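Side-chain contact in dihydrodipicolinate synthase (Bacillus anthracis, PDB 1XKY), which probably catalyses the condensation of pyruvate with aspartate semialdehyde in lysine biosynthesis: residues A[102-107]-A[136-141]. Numbering follows the deposited sequence.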
# COMPACT_ATOMS: atom_id res chain seq x y z
N LYS A 102 5.05 -34.50 -16.49
CA LYS A 102 5.41 -35.50 -15.50
C LYS A 102 4.28 -35.80 -14.52
O LYS A 102 4.00 -36.97 -14.23
CB LYS A 102 6.69 -35.09 -14.76
CG LYS A 102 7.95 -35.24 -15.60
CD LYS A 102 9.06 -34.33 -15.12
CE LYS A 102 10.42 -34.78 -15.59
NZ LYS A 102 10.42 -35.12 -17.05
N ALA A 103 3.62 -34.76 -14.02
CA ALA A 103 2.43 -34.95 -13.17
C ALA A 103 1.32 -35.71 -13.91
O ALA A 103 0.70 -36.61 -13.35
CB ALA A 103 1.91 -33.61 -12.66
N THR A 104 1.09 -35.35 -15.17
CA THR A 104 0.06 -36.02 -15.97
C THR A 104 0.37 -37.52 -16.09
O THR A 104 -0.52 -38.36 -15.97
CB THR A 104 -0.05 -35.39 -17.38
OG1 THR A 104 -0.45 -34.02 -17.26
CG2 THR A 104 -1.07 -36.13 -18.25
N GLU A 105 1.65 -37.83 -16.31
CA GLU A 105 2.11 -39.21 -16.46
C GLU A 105 1.91 -40.09 -15.22
O GLU A 105 1.75 -41.30 -15.35
CB GLU A 105 3.59 -39.23 -16.83
CG GLU A 105 3.90 -38.77 -18.24
CD GLU A 105 5.40 -38.52 -18.45
OE1 GLU A 105 6.19 -38.74 -17.50
OE2 GLU A 105 5.78 -38.11 -19.57
N VAL A 106 1.95 -39.50 -14.02
CA VAL A 106 1.72 -40.28 -12.79
C VAL A 106 0.27 -40.26 -12.30
O VAL A 106 0.00 -40.73 -11.19
CB VAL A 106 2.69 -39.88 -11.64
CG1 VAL A 106 4.13 -39.98 -12.10
CG2 VAL A 106 2.38 -38.49 -11.08
N GLY A 107 -0.64 -39.72 -13.10
CA GLY A 107 -2.08 -39.91 -12.87
C GLY A 107 -2.81 -38.92 -11.99
O GLY A 107 -3.89 -39.23 -11.46
N SER A 136 -0.41 -28.02 -23.21
CA SER A 136 0.53 -29.12 -23.12
C SER A 136 -0.06 -30.33 -22.40
O SER A 136 0.56 -31.39 -22.37
CB SER A 136 1.79 -28.64 -22.39
OG SER A 136 1.62 -28.64 -20.99
N THR A 137 -1.25 -30.19 -21.81
CA THR A 137 -1.86 -31.27 -21.04
C THR A 137 -3.34 -31.42 -21.33
O THR A 137 -4.04 -30.43 -21.55
CB THR A 137 -1.66 -31.07 -19.50
OG1 THR A 137 -2.07 -32.25 -18.80
CG2 THR A 137 -2.44 -29.88 -18.97
N PRO A 138 -3.84 -32.67 -21.34
CA PRO A 138 -5.28 -32.88 -21.45
C PRO A 138 -6.02 -32.64 -20.13
O PRO A 138 -7.25 -32.57 -20.10
CB PRO A 138 -5.38 -34.35 -21.85
CG PRO A 138 -4.19 -34.96 -21.20
CD PRO A 138 -3.11 -33.95 -21.27
N LEU A 139 -5.26 -32.50 -19.04
CA LEU A 139 -5.84 -32.35 -17.71
C LEU A 139 -6.47 -30.99 -17.48
O LEU A 139 -6.04 -29.99 -18.07
CB LEU A 139 -4.77 -32.58 -16.64
CG LEU A 139 -4.26 -34.01 -16.46
CD1 LEU A 139 -3.32 -34.05 -15.27
CD2 LEU A 139 -5.40 -34.98 -16.28
N PRO A 140 -7.51 -30.94 -16.63
CA PRO A 140 -8.06 -29.68 -16.16
C PRO A 140 -7.01 -28.83 -15.43
O PRO A 140 -6.10 -29.36 -14.77
CB PRO A 140 -9.17 -30.11 -15.19
CG PRO A 140 -9.49 -31.50 -15.56
CD PRO A 140 -8.24 -32.10 -16.07
N VAL A 141 -7.16 -27.51 -15.57
CA VAL A 141 -6.24 -26.54 -14.99
C VAL A 141 -6.99 -25.56 -14.07
O VAL A 141 -8.04 -25.01 -14.44
CB VAL A 141 -5.52 -25.74 -16.10
CG1 VAL A 141 -4.72 -24.57 -15.51
CG2 VAL A 141 -4.63 -26.65 -16.92
O HOH W 1 0.99 -32.73 -19.58
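T104 and L139 bring the two backbones nearest each other, their CA atoms 7.2 Å apart, where the C-terminal end of helix 93-105 passes the loop joining helix 123-135 to strand 141-145 of the TIM barrel. Around T137 that loop forms an ST turn: L139 N donates to T137 OG1 over 3.2 Å, with an N-H...O angle of 164°. The same hydroxyl gives its proton across the contact, T137 OG1 to T104 OG1 at 2.9 Å. In turn T104 OG1 bonds the carbonyl of T100 one helical turn back, so the chain of bonds runs from the turn through two hydroxyls into the helix. T137 places its hydroxyl by a first torsion of -171°, OG1 opposite the backbone N. A water also donates to T104 OG1, its oxygen 3.0 Å from that atom, and to S136 O, bridging helix and loop beside the direct bond. The two segments bury a small total of 140 Å², both sides summed. The side chains of L139 and T104 run past each other in opposite senses, and L139 also touches V108, just beyond the helix. T104 CG2, anti to the backbone N, comes within 4.2 Å of P138 CD. At the other branch of T104, the hydroxyl OG1, L139 CD1 lies 3.5 Å away.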